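Local structure of pyruvate kinase 1 (Trypanosoma brucei brucei, 4HYV) at residues Phe210-Arg215 with Lys239-Gln244. The protein catalyses the last step of glycolysis, transferring the phosphoryl group of phosphoenolpyruvate to ADP to yield pyruvate and ATP. Residues are numbered along the deposited sequence; the frame is centred on the assembly and turned at random.
With MG (magnesium ion), chain C; PEP (phosphoenolpyruvate), chain E.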
loop_
_atom_site.group_PDB
_atom_site.type_symbol
_atom_site.label_atom_id
_atom_site.label_comp_id
_atom_site.label_asym_id
_atom_site.label_seq_id
_atom_site.Cartn_x
_atom_site.Cartn_y
_atom_site.Cartn_z
ATOM N N PHE A 210 0.182 2.870 40.144
ATOM C CA PHE A 210 0.930 3.759 39.240
ATOM C C PHE A 210 2.288 4.062 39.896
ATOM O O PHE A 210 2.367 4.821 40.897
ATOM C CB PHE A 210 0.172 5.081 39.009
ATOM C CG PHE A 210 -1.217 4.922 38.392
ATOM C CD1 PHE A 210 -1.603 3.746 37.772
ATOM C CD2 PHE A 210 -2.077 6.021 38.318
ATOM C CE1 PHE A 210 -2.845 3.644 37.145
ATOM C CE2 PHE A 210 -3.322 5.927 37.692
ATOM C CZ PHE A 210 -3.689 4.745 37.070
ATOM N N ALA A 211 3.344 3.454 39.367
ATOM C CA ALA A 211 4.636 3.428 40.071
ATOM C C ALA A 211 5.515 4.573 39.578
ATOM O O ALA A 211 5.921 4.596 38.424
ATOM C CB ALA A 211 5.337 2.086 39.862
ATOM N N SER A 212 5.749 5.557 40.442
ATOM C CA SER A 212 6.430 6.751 40.028
ATOM C C SER A 212 7.916 6.488 39.725
ATOM O O SER A 212 8.569 5.638 40.369
ATOM C CB SER A 212 6.261 7.850 41.070
ATOM O OG SER A 212 4.893 8.134 41.298
ATOM N N PHE A 213 8.437 7.208 38.731
ATOM C CA PHE A 213 9.888 7.256 38.453
ATOM C C PHE A 213 10.528 5.930 38.108
ATOM O O PHE A 213 11.726 5.749 38.307
ATOM C CB PHE A 213 10.659 7.949 39.590
ATOM C CG PHE A 213 10.233 9.382 39.819
ATOM C CD1 PHE A 213 10.593 10.382 38.917
ATOM C CD2 PHE A 213 9.385 9.721 40.908
ATOM C CE1 PHE A 213 10.125 11.695 39.075
ATOM C CE2 PHE A 213 8.935 11.036 41.074
ATOM C CZ PHE A 213 9.297 12.018 40.150
ATOM N N ILE A 214 9.771 5.016 37.520
ATOM C CA ILE A 214 10.374 3.747 37.131
ATOM C C ILE A 214 11.482 3.981 36.102
ATOM O O ILE A 214 11.290 4.707 35.123
ATOM C CB ILE A 214 9.340 2.770 36.570
ATOM C CG1 ILE A 214 8.408 2.281 37.688
ATOM C CG2 ILE A 214 10.047 1.616 35.894
ATOM C CD1 ILE A 214 9.121 1.531 38.801
ATOM N N ARG A 215 12.651 3.401 36.345
ATOM C CA ARG A 215 13.822 3.648 35.494
ATOM C C ARG A 215 14.293 2.391 34.782
ATOM O O ARG A 215 14.969 2.478 33.750
ATOM C CB ARG A 215 14.966 4.234 36.313
ATOM C CG ARG A 215 14.802 5.713 36.604
ATOM C CD ARG A 215 16.090 6.340 37.133
ATOM N NE ARG A 215 16.288 6.048 38.543
ATOM C CZ ARG A 215 17.466 5.733 39.094
ATOM N NH1 ARG A 215 18.568 5.682 38.352
ATOM N NH2 ARG A 215 17.544 5.470 40.395
ATOM N N LYS A 239 5.289 4.498 35.546
ATOM C CA LYS A 239 5.222 5.872 35.087
ATOM C C LYS A 239 6.584 6.255 34.494
ATOM O O LYS A 239 7.615 6.072 35.138
ATOM C CB LYS A 239 4.857 6.793 36.248
ATOM C CG LYS A 239 3.431 6.615 36.734
ATOM C CD LYS A 239 3.239 7.219 38.122
ATOM C CE LYS A 239 3.545 8.717 38.138
ATOM N NZ LYS A 239 3.157 9.307 39.465
ATOM N N ILE A 240 6.596 6.679 33.225
ATOM C CA ILE A 240 7.851 7.108 32.581
ATOM C C ILE A 240 7.959 8.613 32.700
ATOM O O ILE A 240 7.080 9.352 32.236
ATOM C CB ILE A 240 7.861 6.747 31.095
ATOM C CG1 ILE A 240 7.599 5.255 30.929
ATOM C CG2 ILE A 240 9.173 7.171 30.461
ATOM C CD1 ILE A 240 8.657 4.384 31.576
ATOM N N GLU A 241 8.912 9.049 33.502
ATOM C CA GLU A 241 9.033 10.438 33.820
ATOM C C GLU A 241 10.464 10.843 34.071
ATOM O O GLU A 241 10.721 11.944 34.542
ATOM C CB GLU A 241 8.111 10.847 34.987
ATOM C CG GLU A 241 8.076 9.893 36.160
ATOM C CD GLU A 241 7.086 10.331 37.219
ATOM O OE1 GLU A 241 6.610 11.504 37.168
ATOM O OE2 GLU A 241 6.797 9.514 38.128
ATOM N N ASN A 242 11.391 10.063 33.534
ATOM C CA ASN A 242 12.744 10.558 33.377
ATOM C C ASN A 242 13.475 9.958 32.198
ATOM O O ASN A 242 12.957 9.088 31.465
ATOM C CB ASN A 242 13.556 10.329 34.654
ATOM C CG ASN A 242 13.464 8.906 35.130
ATOM O OD1 ASN A 242 13.426 7.982 34.321
ATOM N ND2 ASN A 242 13.246 8.730 36.417
ATOM N N HIS A 243 14.675 10.466 31.999
ATOM C CA HIS A 243 15.489 10.149 30.855
ATOM C C HIS A 243 15.749 8.639 30.736
ATOM O O HIS A 243 15.668 8.064 29.650
ATOM C CB HIS A 243 16.797 10.927 30.984
ATOM C CG HIS A 243 17.822 10.540 29.983
ATOM N ND1 HIS A 243 17.815 11.022 28.720
ATOM C CD2 HIS A 243 18.830 9.576 30.033
ATOM C CE1 HIS A 243 18.797 10.433 28.013
ATOM N NE2 HIS A 243 19.421 9.551 28.818
ATOM N N GLN A 244 16.103 8.012 31.849
ATOM C CA GLN A 244 16.371 6.591 31.889
ATOM C C GLN A 244 15.133 5.760 31.589
ATOM O O GLN A 244 15.232 4.682 30.974
ATOM C CB GLN A 244 16.861 6.222 33.273
ATOM C CG GLN A 244 18.319 5.915 33.358
ATOM C CD GLN A 244 18.661 5.224 34.658
ATOM O OE1 GLN A 244 18.552 5.822 35.726
ATOM N NE2 GLN A 244 18.984 3.925 34.585
HETATM MG MG MG C . 5.553 12.792 38.459
HETATM C C1 PEP E . 3.601 13.283 36.217
HETATM O O1 PEP E . 4.717 13.677 36.673
HETATM O "O2'" PEP E . 3.244 13.594 35.049
HETATM C C2 PEP E . 2.650 12.506 37.112
HETATM C C3 PEP E . 1.415 11.807 36.498
HETATM O O2 PEP E . 3.084 12.126 38.341
HETATM P P PEP E . 3.008 13.171 39.669
HETATM O O1P PEP E . 2.422 12.173 40.714
HETATM O O2P PEP E . 4.259 13.951 39.656
HETATM O O3P PEP E . 1.789 14.137 39.424
HETATM O O HOH W 1 10.619 7.232 34.847
HETATM O O HOH W 2 5.669 11.208 39.738
#
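The carboxylate of Glu241 lies flat over one face of the Phe213 ring, the two planes only 8° apart, while the same group binds magnesium. OE1 coordinates the metal at 2.1 Å. OE2 sits 3.7 Å above the ring plane, over its centre. On its anti side, 16° out of the carboxylate plane, OE2 accepts a hydrogen bond from Phe213 N (2.9 Å). Water 2, itself a magnesium ligand, also donates to OE2, so both oxygens are held and the carboxylate's rotation is fixed. CG of Glu241 sits between its backbone N and carbonyl carbon (chi1 44°), and from there the extended chain passes over the ring face to the metal. These residues lie at the C-terminal ends of neighbouring parallel strands of the TIM barrel, 208-211 and 235-240, where this fold generally carries its active site. Lys239 N donates a hydrogen bond to Ala211 O at 2.9 Å, and the type II turn Ala211 to Ile214 starts at that acceptor. The Lys239 chain, bent part-way along, runs alongside Ser212 and brings NZ to OG (2.8 Å) and to phosphoenolpyruvate O2 (3.0 Å); Asp84 forms a salt bridge with NZ, and Ser212 OG donates a hydrogen bond to Thr85 O. Asp265 and three phosphoenolpyruvate oxygens complete the magnesium site. Farther out, Arg215 CG packs against the Asn242 amide, 3.4 Å from ND2, while Asn242 OD1 caps the following helix at Gly245 N.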